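Local coordinates for protein pseudoaglycone deacetylase Dbv21 (Actinoplanes teichomyceticus, PDB 3DFI) that probably removes an acetyl group from the A40926 pseudoaglycone, as a zinc-binding deacetylase in the biosynthesis of a lipoglycopeptide antibiotic, at residues T8-I13 and G36-F41; L28-Q33 and S209-E214; G200-S205 and I265-E270; A132-I137 and L169-E174. All coordinates share one frame; numbering follows the deposited sequence.

Interaction 1: T8-I13 and G36-F41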
loop_
_atom_site.group_PDB
_atom_site.type_symbol
_atom_site.label_atom_id
_atom_site.label_comp_id
_atom_site.label_asym_id
_atom_site.label_seq_id
_atom_site.Cartn_x
_atom_site.Cartn_y
_atom_site.Cartn_z
ATOM N N THR A 8 -9.424 11.081 -11.616
ATOM C CA THR A 8 -10.441 11.923 -10.990
ATOM C C THR A 8 -10.710 11.437 -9.554
ATOM O O THR A 8 -10.632 12.218 -8.604
ATOM C CB THR A 8 -11.745 11.947 -11.828
ATOM O OG1 THR A 8 -11.457 12.449 -13.140
ATOM C CG2 THR A 8 -12.818 12.833 -11.173
ATOM N N ARG A 9 -11.015 10.148 -9.409
ATOM C CA ARG A 9 -11.276 9.547 -8.097
ATOM C C ARG A 9 -10.477 8.258 -7.970
ATOM O O ARG A 9 -10.828 7.250 -8.572
ATOM C CB ARG A 9 -12.785 9.304 -7.913
ATOM C CG ARG A 9 -13.636 10.590 -7.949
ATOM C CD ARG A 9 -15.142 10.341 -7.781
ATOM N NE ARG A 9 -15.707 9.494 -8.835
ATOM C CZ ARG A 9 -16.149 9.927 -10.018
ATOM N NH1 ARG A 9 -16.101 11.219 -10.331
ATOM N NH2 ARG A 9 -16.649 9.063 -10.898
ATOM N N ILE A 10 -9.378 8.313 -7.212
ATOM C CA ILE A 10 -8.521 7.152 -6.985
ATOM C C ILE A 10 -8.836 6.445 -5.656
ATOM O O ILE A 10 -8.887 7.079 -4.595
ATOM C CB ILE A 10 -7.007 7.527 -7.010
ATOM C CG1 ILE A 10 -6.614 8.126 -8.379
ATOM C CG2 ILE A 10 -6.141 6.291 -6.715
ATOM C CD1 ILE A 10 -5.247 8.811 -8.370
ATOM N N LEU A 11 -9.040 5.128 -5.731
ATOM C CA LEU A 11 -9.111 4.298 -4.539
ATOM C C LEU A 11 -7.886 3.391 -4.484
ATOM O O LEU A 11 -7.736 2.496 -5.310
ATOM C CB LEU A 11 -10.381 3.465 -4.529
ATOM C CG LEU A 11 -10.629 2.544 -3.326
ATOM C CD1 LEU A 11 -10.693 3.296 -1.951
ATOM C CD2 LEU A 11 -11.906 1.723 -3.592
ATOM N N ALA A 12 -6.997 3.650 -3.530
ATOM C CA ALA A 12 -5.843 2.778 -3.334
ATOM C C ALA A 12 -6.146 1.796 -2.204
ATOM O O ALA A 12 -6.658 2.200 -1.152
ATOM C CB ALA A 12 -4.596 3.599 -3.028
ATOM N N ILE A 13 -5.878 0.515 -2.446
ATOM C CA ILE A 13 -6.099 -0.536 -1.442
ATOM C C ILE A 13 -4.750 -0.966 -0.872
ATOM O O ILE A 13 -3.984 -1.682 -1.541
ATOM C CB ILE A 13 -6.864 -1.784 -2.024
ATOM C CG1 ILE A 13 -8.072 -1.390 -2.903
ATOM C CG2 ILE A 13 -7.296 -2.754 -0.895
ATOM C CD1 ILE A 13 -9.248 -0.770 -2.120
ATOM N N GLY A 36 -7.325 15.848 -8.506
ATOM C CA GLY A 36 -8.031 14.595 -8.304
ATOM C C GLY A 36 -8.361 14.315 -6.842
ATOM O O GLY A 36 -7.965 15.055 -5.936
ATOM N N LYS A 37 -9.104 13.237 -6.616
ATOM C CA LYS A 37 -9.526 12.866 -5.274
ATOM C C LYS A 37 -8.939 11.511 -4.966
ATOM O O LYS A 37 -9.058 10.588 -5.757
ATOM C CB LYS A 37 -11.056 12.832 -5.149
ATOM C CG LYS A 37 -11.535 12.613 -3.707
ATOM C CD LYS A 37 -13.044 12.774 -3.576
ATOM C CE LYS A 37 -13.521 12.340 -2.186
ATOM N NZ LYS A 37 -15.008 12.496 -2.072
ATOM N N VAL A 38 -8.292 11.411 -3.817
ATOM C CA VAL A 38 -7.633 10.185 -3.408
ATOM C C VAL A 38 -8.196 9.680 -2.070
ATOM O O VAL A 38 -8.381 10.452 -1.126
ATOM C CB VAL A 38 -6.092 10.394 -3.289
ATOM C CG1 VAL A 38 -5.395 9.116 -2.862
ATOM C CG2 VAL A 38 -5.492 10.928 -4.614
ATOM N N THR A 39 -8.486 8.379 -2.025
ATOM C CA THR A 39 -8.814 7.691 -0.794
ATOM C C THR A 39 -7.941 6.445 -0.676
ATOM O O THR A 39 -7.830 5.661 -1.605
ATOM C CB THR A 39 -10.298 7.264 -0.760
ATOM O OG1 THR A 39 -11.120 8.431 -0.876
ATOM C CG2 THR A 39 -10.628 6.520 0.562
ATOM N N VAL A 40 -7.325 6.264 0.484
ATOM C CA VAL A 40 -6.575 5.056 0.724
ATOM C C VAL A 40 -7.327 4.237 1.760
ATOM O O VAL A 40 -7.544 4.703 2.874
ATOM C CB VAL A 40 -5.127 5.383 1.189
ATOM C CG1 VAL A 40 -4.387 4.125 1.605
ATOM C CG2 VAL A 40 -4.371 6.139 0.074
ATOM N N PHE A 41 -7.705 3.021 1.370
ATOM C CA PHE A 41 -8.391 2.053 2.243
ATOM C C PHE A 41 -7.350 0.996 2.616
ATOM O O PHE A 41 -6.740 0.417 1.738
ATOM C CB PHE A 41 -9.578 1.402 1.487
ATOM C CG PHE A 41 -10.230 0.225 2.220
ATOM C CD1 PHE A 41 -10.100 -1.081 1.744
ATOM C CD2 PHE A 41 -11.003 0.428 3.359
ATOM C CE1 PHE A 41 -10.738 -2.168 2.416
ATOM C CE2 PHE A 41 -11.617 -0.642 4.027
ATOM C CZ PHE A 41 -11.482 -1.923 3.571
HETATM O O HOH W 1 -11.419 8.405 -3.980
#

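Interaction 2: L28-Q33 and S209-E214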
loop_
_atom_site.group_PDB
_atom_site.type_symbol
_atom_site.label_atom_id
_atom_site.label_comp_id
_atom_site.label_asym_id
_atom_site.label_seq_id
_atom_site.Cartn_x
_atom_site.Cartn_y
_atom_site.Cartn_z
ATOM N N LEU A 28 0.127 9.688 -5.578
ATOM C CA LEU A 28 -1.105 10.085 -4.901
ATOM C C LEU A 28 -1.111 11.582 -4.629
ATOM O O LEU A 28 -2.112 12.258 -4.917
ATOM C CB LEU A 28 -1.318 9.292 -3.605
ATOM C CG LEU A 28 -1.544 7.778 -3.751
ATOM C CD1 LEU A 28 -1.759 7.129 -2.364
ATOM C CD2 LEU A 28 -2.690 7.461 -4.657
ATOM N N ALA A 29 -0.000 12.083 -4.077
ATOM C CA ALA A 29 0.214 13.515 -3.856
ATOM C C ALA A 29 0.057 14.296 -5.155
ATOM O O ALA A 29 -0.574 15.363 -5.175
ATOM C CB ALA A 29 1.584 13.751 -3.282
ATOM N N GLN A 30 0.657 13.781 -6.231
ATOM C CA GLN A 30 0.584 14.438 -7.551
ATOM C C GLN A 30 -0.841 14.434 -8.101
ATOM O O GLN A 30 -1.254 15.394 -8.775
ATOM C CB GLN A 30 1.512 13.764 -8.566
ATOM C CG GLN A 30 1.569 14.474 -9.930
ATOM C CD GLN A 30 2.320 15.792 -9.860
ATOM O OE1 GLN A 30 1.759 16.858 -10.127
ATOM N NE2 GLN A 30 3.592 15.730 -9.485
ATOM N N ALA A 31 -1.581 13.353 -7.840
ATOM C CA ALA A 31 -2.988 13.294 -8.270
ATOM C C ALA A 31 -3.798 14.373 -7.562
ATOM O O ALA A 31 -4.592 15.052 -8.189
ATOM C CB ALA A 31 -3.591 11.912 -8.027
ATOM N N GLU A 32 -3.559 14.542 -6.259
ATOM C CA GLU A 32 -4.248 15.568 -5.478
ATOM C C GLU A 32 -3.860 16.998 -5.912
ATOM O O GLU A 32 -4.725 17.880 -6.037
ATOM C CB GLU A 32 -4.025 15.341 -3.977
ATOM C CG GLU A 32 -4.930 16.175 -3.076
ATOM C CD GLU A 32 -4.248 17.434 -2.527
ATOM O OE1 GLU A 32 -4.796 18.034 -1.570
ATOM O OE2 GLU A 32 -3.168 17.825 -3.031
ATOM N N GLN A 33 -2.567 17.208 -6.158
ATOM C CA GLN A 33 -2.064 18.486 -6.679
ATOM C C GLN A 33 -2.672 18.802 -8.044
ATOM O O GLN A 33 -2.877 19.973 -8.374
ATOM C CB GLN A 33 -0.540 18.476 -6.802
ATOM C CG GLN A 33 0.218 18.489 -5.483
ATOM C CD GLN A 33 1.633 17.941 -5.615
ATOM O OE1 GLN A 33 2.252 18.012 -6.684
ATOM N NE2 GLN A 33 2.149 17.388 -4.526
ATOM N N SER A 209 5.411 6.460 -13.451
ATOM C CA SER A 209 4.645 7.665 -13.180
ATOM C C SER A 209 5.585 8.716 -12.587
ATOM O O SER A 209 6.096 8.570 -11.468
ATOM C CB SER A 209 3.420 7.350 -12.293
ATOM O OG SER A 209 3.209 8.342 -11.277
ATOM N N PHE A 210 5.849 9.753 -13.375
ATOM C CA PHE A 210 6.730 10.843 -12.978
ATOM C C PHE A 210 5.977 11.892 -12.194
ATOM O O PHE A 210 4.801 12.162 -12.472
ATOM C CB PHE A 210 7.374 11.471 -14.211
ATOM C CG PHE A 210 8.403 10.598 -14.849
ATOM C CD1 PHE A 210 8.058 9.740 -15.890
ATOM C CD2 PHE A 210 9.722 10.620 -14.402
ATOM C CE1 PHE A 210 9.019 8.920 -16.483
ATOM C CE2 PHE A 210 10.684 9.803 -14.985
ATOM C CZ PHE A 210 10.324 8.949 -16.029
ATOM N N VAL A 211 6.658 12.467 -11.207
ATOM C CA VAL A 211 6.067 13.473 -10.332
ATOM C C VAL A 211 7.001 14.685 -10.235
ATOM O O VAL A 211 8.187 14.595 -10.571
ATOM C CB VAL A 211 5.736 12.906 -8.904
ATOM C CG1 VAL A 211 4.860 11.631 -8.988
ATOM C CG2 VAL A 211 7.007 12.648 -8.091
ATOM N N ASP A 212 6.462 15.817 -9.793
ATOM C CA ASP A 212 7.260 17.025 -9.629
ATOM C C ASP A 212 7.941 17.030 -8.247
ATOM O O ASP A 212 7.684 16.138 -7.424
ATOM C CB ASP A 212 6.417 18.285 -9.893
ATOM C CG ASP A 212 5.292 18.500 -8.873
ATOM O OD1 ASP A 212 4.406 19.332 -9.158
ATOM O OD2 ASP A 212 5.273 17.871 -7.799
ATOM N N GLU A 213 8.814 18.001 -7.985
ATOM C CA GLU A 213 9.565 17.967 -6.727
ATOM C C GLU A 213 8.703 18.067 -5.472
ATOM O O GLU A 213 9.020 17.450 -4.464
ATOM C CB GLU A 213 10.744 18.955 -6.694
ATOM C CG GLU A 213 10.601 20.201 -7.539
ATOM C CD GLU A 213 11.946 20.735 -8.010
ATOM O OE1 GLU A 213 12.083 21.046 -9.221
ATOM O OE2 GLU A 213 12.876 20.836 -7.176
ATOM N N GLU A 214 7.600 18.803 -5.525
ATOM C CA GLU A 214 6.765 18.912 -4.337
ATOM C C GLU A 214 6.038 17.601 -4.003
ATOM O O GLU A 214 5.860 17.286 -2.819
ATOM C CB GLU A 214 5.814 20.117 -4.401
ATOM C CG GLU A 214 4.346 19.797 -4.625
ATOM C CD GLU A 214 3.412 20.796 -3.950
ATOM O OE1 GLU A 214 2.798 21.624 -4.665
ATOM O OE2 GLU A 214 3.296 20.756 -2.708
#

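Interaction 3: G200-S205 and I265-E270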
loop_
_atom_site.group_PDB
_atom_site.type_symbol
_atom_site.label_atom_id
_atom_site.label_comp_id
_atom_site.label_asym_id
_atom_site.label_seq_id
_atom_site.Cartn_x
_atom_site.Cartn_y
_atom_site.Cartn_z
ATOM N N GLY A 200 -4.395 -17.407 -15.421
ATOM C CA GLY A 200 -5.060 -16.609 -16.457
ATOM C C GLY A 200 -4.714 -15.119 -16.496
ATOM O O GLY A 200 -5.212 -14.382 -17.355
ATOM N N LEU A 201 -3.848 -14.680 -15.582
ATOM C CA LEU A 201 -3.405 -13.288 -15.528
ATOM C C LEU A 201 -1.893 -13.148 -15.765
ATOM O O LEU A 201 -1.103 -14.024 -15.364
ATOM C CB LEU A 201 -3.747 -12.655 -14.155
ATOM C CG LEU A 201 -5.183 -12.692 -13.591
ATOM C CD1 LEU A 201 -5.230 -11.909 -12.273
ATOM C CD2 LEU A 201 -6.177 -12.084 -14.558
ATOM N N ARG A 202 -1.498 -12.054 -16.415
ATOM C CA ARG A 202 -0.071 -11.630 -16.453
ATOM C C ARG A 202 0.005 -10.097 -16.435
ATOM O O ARG A 202 -0.994 -9.414 -16.692
ATOM C CB ARG A 202 0.722 -12.249 -17.627
ATOM C CG ARG A 202 0.556 -11.542 -18.961
ATOM C CD ARG A 202 1.414 -12.100 -20.101
ATOM N NE ARG A 202 1.000 -11.421 -21.331
ATOM C CZ ARG A 202 0.090 -11.880 -22.193
ATOM N NH1 ARG A 202 -0.451 -13.083 -22.048
ATOM N NH2 ARG A 202 -0.240 -11.141 -23.234
ATOM N N LEU A 203 1.175 -9.561 -16.103
ATOM C CA LEU A 203 1.375 -8.113 -16.045
ATOM C C LEU A 203 1.550 -7.552 -17.443
ATOM O O LEU A 203 2.233 -8.150 -18.277
ATOM C CB LEU A 203 2.634 -7.752 -15.205
ATOM C CG LEU A 203 2.627 -8.137 -13.715
ATOM C CD1 LEU A 203 3.994 -7.836 -13.085
ATOM C CD2 LEU A 203 1.522 -7.451 -12.916
ATOM N N GLY A 204 0.954 -6.389 -17.692
ATOM C CA GLY A 204 1.228 -5.657 -18.943
ATOM C C GLY A 204 2.604 -5.036 -18.836
ATOM O O GLY A 204 3.355 -5.362 -17.910
ATOM N N SER A 205 2.956 -4.138 -19.751
ATOM C CA SER A 205 4.265 -3.488 -19.653
ATOM C C SER A 205 4.308 -2.473 -18.482
ATOM O O SER A 205 3.303 -1.807 -18.187
ATOM C CB SER A 205 4.713 -2.906 -21.021
ATOM O OG SER A 205 4.445 -1.519 -21.139
ATOM N N ILE A 265 -3.408 -7.949 -17.617
ATOM C CA ILE A 265 -4.054 -8.505 -18.754
ATOM C C ILE A 265 -4.576 -9.903 -18.381
ATOM O O ILE A 265 -3.850 -10.733 -17.827
ATOM C CB ILE A 265 -3.127 -8.461 -20.043
ATOM C CG1 ILE A 265 -1.758 -9.066 -19.812
ATOM C CG2 ILE A 265 -2.779 -7.022 -20.415
ATOM C CD1 ILE A 265 -0.747 -8.658 -20.949
ATOM N N ARG A 266 -5.851 -10.147 -18.665
ATOM C CA ARG A 266 -6.433 -11.452 -18.440
ATOM C C ARG A 266 -6.448 -12.262 -19.746
ATOM O O ARG A 266 -7.359 -12.121 -20.566
ATOM C CB ARG A 266 -7.835 -11.274 -17.851
ATOM C CG ARG A 266 -8.524 -12.523 -17.417
ATOM C CD ARG A 266 -10.002 -12.209 -17.376
ATOM N NE ARG A 266 -10.658 -12.711 -16.192
ATOM C CZ ARG A 266 -11.979 -12.808 -16.034
ATOM N NH1 ARG A 266 -12.432 -13.292 -14.904
ATOM N NH2 ARG A 266 -12.835 -12.453 -16.995
ATOM N N TYR A 267 -5.437 -13.104 -19.960
ATOM C CA TYR A 267 -5.430 -13.936 -21.174
ATOM C C TYR A 267 -6.417 -15.111 -21.122
ATOM O O TYR A 267 -6.751 -15.652 -22.156
ATOM C CB TYR A 267 -4.018 -14.432 -21.530
ATOM C CG TYR A 267 -3.350 -15.214 -20.436
ATOM C CD1 TYR A 267 -2.462 -14.585 -19.563
ATOM C CD2 TYR A 267 -3.607 -16.577 -20.261
ATOM C CE1 TYR A 267 -1.851 -15.284 -18.541
ATOM C CE2 TYR A 267 -2.995 -17.295 -19.239
ATOM C CZ TYR A 267 -2.113 -16.640 -18.388
ATOM O OH TYR A 267 -1.490 -17.320 -17.368
ATOM N N ALA A 268 -6.878 -15.499 -19.931
ATOM C CA ALA A 268 -7.796 -16.639 -19.813
ATOM C C ALA A 268 -8.746 -16.551 -18.623
ATOM O O ALA A 268 -8.314 -16.380 -17.485
ATOM C CB ALA A 268 -7.036 -17.931 -19.768
ATOM N N ALA A 269 -10.042 -16.679 -18.897
ATOM C CA ALA A 269 -11.052 -16.680 -17.835
ATOM C C ALA A 269 -11.717 -18.047 -17.728
ATOM O O ALA A 269 -11.814 -18.780 -18.705
ATOM C CB ALA A 269 -12.100 -15.618 -18.092
ATOM N N GLU A 270 -12.130 -18.369 -16.507
ATOM C CA GLU A 270 -13.079 -19.428 -16.200
ATOM C C GLU A 270 -14.502 -18.853 -16.321
ATOM O O GLU A 270 -15.436 -19.536 -16.759
ATOM C CB GLU A 270 -12.875 -19.851 -14.734
ATOM C CG GLU A 270 -13.221 -21.305 -14.429
ATOM C CD GLU A 270 -12.222 -22.282 -15.031
ATOM O OE1 GLU A 270 -12.596 -23.455 -15.264
ATOM O OE2 GLU A 270 -11.069 -21.867 -15.269
HETATM O O HOH W 2 1.320 -15.861 -16.796
#

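Interaction 4: A132-I137 and L169-E174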
loop_
_atom_site.group_PDB
_atom_site.type_symbol
_atom_site.label_atom_id
_atom_site.label_comp_id
_atom_site.label_asym_id
_atom_site.label_seq_id
_atom_site.Cartn_x
_atom_site.Cartn_y
_atom_site.Cartn_z
ATOM N N ALA A 132 -13.693 -12.735 1.976
ATOM C CA ALA A 132 -14.108 -11.749 2.976
ATOM C C ALA A 132 -13.557 -10.365 2.654
ATOM O O ALA A 132 -14.276 -9.361 2.759
ATOM C CB ALA A 132 -13.653 -12.175 4.396
ATOM N N ILE A 133 -12.278 -10.310 2.293
ATOM C CA ILE A 133 -11.658 -9.063 1.910
ATOM C C ILE A 133 -12.319 -8.491 0.654
ATOM O O ILE A 133 -12.647 -7.311 0.610
ATOM C CB ILE A 133 -10.127 -9.225 1.665
ATOM C CG1 ILE A 133 -9.397 -9.595 2.957
ATOM C CG2 ILE A 133 -9.536 -7.948 1.051
ATOM C CD1 ILE A 133 -7.924 -9.925 2.719
ATOM N N ARG A 134 -12.516 -9.335 -0.360
ATOM C CA ARG A 134 -13.188 -8.930 -1.603
ATOM C C ARG A 134 -14.560 -8.231 -1.373
ATOM O O ARG A 134 -14.854 -7.208 -2.006
ATOM C CB ARG A 134 -13.354 -10.141 -2.535
ATOM C CG ARG A 134 -14.120 -9.836 -3.827
ATOM C CD ARG A 134 -14.560 -11.105 -4.569
ATOM N NE ARG A 134 -15.505 -10.789 -5.631
ATOM C CZ ARG A 134 -15.907 -11.626 -6.597
ATOM N NH1 ARG A 134 -16.788 -11.208 -7.494
ATOM N NH2 ARG A 134 -15.429 -12.868 -6.690
ATOM N N GLU A 135 -15.392 -8.797 -0.496
ATOM C CA GLU A 135 -16.724 -8.223 -0.172
ATOM C C GLU A 135 -16.585 -6.782 0.324
ATOM O O GLU A 135 -17.283 -5.888 -0.132
ATOM C CB GLU A 135 -17.380 -9.006 0.958
ATOM C CG GLU A 135 -18.295 -10.096 0.605
ATOM C CD GLU A 135 -19.090 -10.547 1.828
ATOM O OE1 GLU A 135 -20.349 -10.481 1.798
ATOM O OE2 GLU A 135 -18.449 -10.942 2.831
ATOM N N ASP A 136 -15.684 -6.583 1.278
ATOM C CA ASP A 136 -15.385 -5.262 1.834
ATOM C C ASP A 136 -14.811 -4.275 0.814
ATOM O O ASP A 136 -15.122 -3.083 0.870
ATOM C CB ASP A 136 -14.430 -5.393 3.027
ATOM C CG ASP A 136 -15.095 -5.966 4.251
ATOM O OD1 ASP A 136 -16.213 -6.560 4.170
ATOM O OD2 ASP A 136 -14.505 -5.802 5.336
ATOM N N ILE A 137 -13.962 -4.761 -0.091
ATOM C CA ILE A 137 -13.460 -3.926 -1.188
ATOM C C ILE A 137 -14.577 -3.559 -2.181
ATOM O O ILE A 137 -14.646 -2.423 -2.634
ATOM C CB ILE A 137 -12.243 -4.577 -1.939
ATOM C CG1 ILE A 137 -11.020 -4.647 -1.012
ATOM C CG2 ILE A 137 -11.812 -3.732 -3.146
ATOM C CD1 ILE A 137 -9.955 -5.557 -1.568
ATOM N N LEU A 169 -8.242 -7.626 -7.268
ATOM C CA LEU A 169 -8.443 -8.010 -8.685
ATOM C C LEU A 169 -9.862 -8.500 -8.975
ATOM O O LEU A 169 -10.474 -8.123 -9.977
ATOM C CB LEU A 169 -7.422 -9.066 -9.118
ATOM C CG LEU A 169 -5.980 -8.549 -9.277
ATOM C CD1 LEU A 169 -4.977 -9.690 -9.116
ATOM C CD2 LEU A 169 -5.803 -7.863 -10.653
ATOM N N LEU A 170 -10.376 -9.356 -8.102
ATOM C CA LEU A 170 -11.767 -9.829 -8.187
ATOM C C LEU A 170 -12.817 -8.707 -8.023
ATOM O O LEU A 170 -13.818 -8.649 -8.753
ATOM C CB LEU A 170 -11.999 -10.927 -7.134
ATOM C CG LEU A 170 -11.375 -12.298 -7.416
ATOM C CD1 LEU A 170 -11.330 -13.135 -6.144
ATOM C CD2 LEU A 170 -12.114 -13.038 -8.540
ATOM N N ALA A 171 -12.588 -7.832 -7.048
ATOM C CA ALA A 171 -13.548 -6.776 -6.729
ATOM C C ALA A 171 -13.634 -5.709 -7.830
ATOM O O ALA A 171 -14.734 -5.326 -8.225
ATOM C CB ALA A 171 -13.238 -6.141 -5.353
ATOM N N ALA A 172 -12.480 -5.224 -8.303
ATOM C CA ALA A 172 -12.429 -4.229 -9.392
ATOM C C ALA A 172 -12.976 -4.763 -10.729
ATOM O O ALA A 172 -13.590 -4.024 -11.501
ATOM C CB ALA A 172 -10.991 -3.672 -9.572
ATOM N N ARG A 173 -12.746 -6.046 -10.999
ATOM C CA ARG A 173 -13.268 -6.703 -12.200
ATOM C C ARG A 173 -14.781 -6.865 -12.125
ATOM O O ARG A 173 -15.485 -6.696 -13.132
ATOM C CB ARG A 173 -12.589 -8.064 -12.421
ATOM C CG ARG A 173 -12.993 -8.800 -13.719
ATOM C CD ARG A 173 -12.355 -10.197 -13.830
ATOM N NE ARG A 173 -10.888 -10.139 -13.716
ATOM C CZ ARG A 173 -10.183 -10.791 -12.791
ATOM N NH1 ARG A 173 -10.804 -11.594 -11.927
ATOM N NH2 ARG A 173 -8.860 -10.641 -12.722
ATOM N N GLU A 174 -15.281 -7.207 -10.940
ATOM C CA GLU A 174 -16.721 -7.354 -10.726
ATOM C C GLU A 174 -17.392 -6.013 -10.980
ATOM O O GLU A 174 -18.442 -5.954 -11.625
ATOM C CB GLU A 174 -17.022 -7.836 -9.293
ATOM C CG GLU A 174 -18.534 -8.031 -8.951
ATOM C CD GLU A 174 -19.210 -9.154 -9.743
ATOM O OE1 GLU A 174 -20.455 -9.259 -9.692
ATOM O OE2 GLU A 174 -18.510 -9.930 -10.428
#

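Interaction 1: T8-I13 and G36-F41
Leu-11 turns its CG anti to the backbone N (chi1 -179°) and Phe-41 does likewise (chi1 171°), which, on the same face of the sheet, lays the two side chains alongside each other and pointing the same way, Leu-11 CD1 coming to 4.1 Å from Phe-41 CB. Ile-13 joins them on this face, and its CD1 reaches Phe-41 CD1 at 4.0 Å. On the reverse face Ile-10 stands next to Val-38, and Ala-12 CB meets Val-40 CG2 at 4.0 Å. Both rows rest on parallel strands, 9-13 and 37-41, whose axes pass 4.7 Å apart and whose directions differ by 15°. Five hydrogen bonds join them: Lys-37 N to Thr-8 O, Ile-10 N to Lys-37 O (2.7 Å), Thr-39 N to Ile-10 O, Ala-12 N to Thr-39 O, and Phe-41 N to Ala-12 O. Helix 19-33 makes the crossover between the strands and packs on the Ile-10 and Val-40 face, while Met-140 of helix 126-144 touches both Leu-11 and Phe-41. This beta-alpha-beta unit is the start of the Rossmann-like PIG-L fold, and the zinc ligands His-16 and Asp-19 follow its first strand. Ile-10 O accepts from Thr-39 N and also from a water at 2.9 Å, which lies 3.1 Å from Thr-39 OG1; this carbonyl is therefore held by two donors, and the water bridges it to the Thr-39 hydroxyl.

Interaction 2: L28-Q33 and S209-E214
Gln-30, in the last turns of helix 19-33, lies beside Val-211, where strand 201-210 gives way to helix 213-223, and the CA atoms of these two residues approach to 6.2 Å. The aliphatic part of the contact is small: Gln-30 CB touches Val-211 CG1 at 4.0 Å. Beyond CB the glutamine bends at its second torsion, which carries the amide across to Asp-212, with Gln-30 CD 4.1 Å from Asp-212 CG and the amide and carboxylate planes 70° apart. One turn further along the helix, Gln-33 extends its chain towards the same carboxylate, but here the two planes are only 16° apart. The amide of Gln-33 also stacks on the end of Glu-214, which comes from the opposite direction; Gln-33 CD is 3.4 Å from Glu-214 CG, and the planes differ by 29°. Asp-212 is the N-cap of helix 213-223, and its OD2 accepts a hydrogen bond from Ala-215 N. Nearby, a salt bridge from Glu-32 to Arg-218 and a hydrogen bond between Ser-209 and Ser-27 join the same two parts of the chain. This polar surface contact thus sets helix 19-33 against the junction of the edge strand and the next helix. The bond from Ala-215 N and the helix N terminus would probably favour the ionised form of Asp-212, whereas the nearby acidic Glu-214 would work against it.

Interaction 3: G200-S205 and I265-E270
The Tyr-267 ring lies with one face over Gly-200: the glycine CA sits 3.8 Å from the ring centroid and 26° off the normal, a CH-pi contact. Beside it, the Arg-202 guanidinium is inclined by only 12° to the ring plane but is displaced obliquely, NH1 coming to 3.5 Å from Tyr-267 CD1. Ile-265 CG1 lies over one face of that guanidinium, toward its rim, and Ile-265 CD1 reaches Arg-202 NE at 3.3 Å. CG of Arg-202 and CG1 of Ile-265 both stand between the backbone N and the carbonyl carbon, and the two side chains cross over the face of the sheet they share. On the reverse face, Leu-201 CD2 meets Arg-266 CG at 3.7 Å, and Leu-201 continues onto Leu-169 and Arg-173 of helix 159-174. The backbone evidence is antiparallel pairing of the edge strand 201-210 with the C-terminal strand 258-266. Arg-202 and Ile-265 form a hydrogen-bonded pair, Arg-202 N to Ile-265 O and Ile-265 N to Arg-202 O (3.0 Å), and Leu-201 with Arg-266 is the adjoining non-hydrogen-bonded pair. Past the strand end, Ala-268 N donates to a lone pair of Gly-200 O at 3.3 Å. Gly-200 has a positive phi (77°), which favours glycine, and its CA makes a CH...O contact with Ala-268 O. Dispersion and CH-pi contacts thus supplement the strand pairing, with Arg-202 engaged partly through its flat surface.

Interaction 4: A132-I137 and L169-E174
Leu-170 meets Arg-134 first: its CB lies over one face of the guanidinium and 3.6 Å from Arg-134 CD, the two side chains crossing at about a right angle. Arg-134 reaches this position on a chain extended from CG to NE, with CG anti to the backbone N (chi1 177°), and Leu-170 CD2 adds a contact to its NH2. Ala-171 comes next, where the backbones are closest, its CA 5.6 Å from that of Arg-134. Its methyl group CB packs against Ile-137 CG2 at 3.6 Å. The small residue allows a close passage of helices 126-144 and 159-174, whose segments here approach to 8.7 Å between axes at a signed crossing angle of -39°, running in broadly the same direction. Both helices lie on the same side of the Rossmann-like sheet, joined through strand 148-152, and the second one also carries the zinc ligand His-161. One turn after Leu-170, Glu-174 brings OE2 near the edge of the Arg-134 guanidinium, 3.6 Å from NH1, in a long salt bridge, with the carboxylate and guanidinium planes 54° apart. The stronger polar partner of Arg-134 is Glu-138 of its own helix, whose OE2 forms a salt bridge with NE.

In the fold
From the N terminus, strand 9-14, helix 19-33 and strand 37-42 form one unit, and interaction 1 closes that short loop by pairing its two strands. Interaction 2 opens on the same helix before interaction 1 has closed, so the two cross; it closes only at 209-214, where the edge strand ends and helix 213-223 begins. Interaction 4 opens and closes within that long span, joining two helices on one side of the sheet. Interaction 3 opens at 200-205, inside it too, but closes at 265-270, and so crosses interaction 2. Ile-137 touches Ile-13 and Phe-41, linking interactions 4 and 1, whereas Leu-169 and Arg-173 bring interaction 4 against the strand pair of interaction 3.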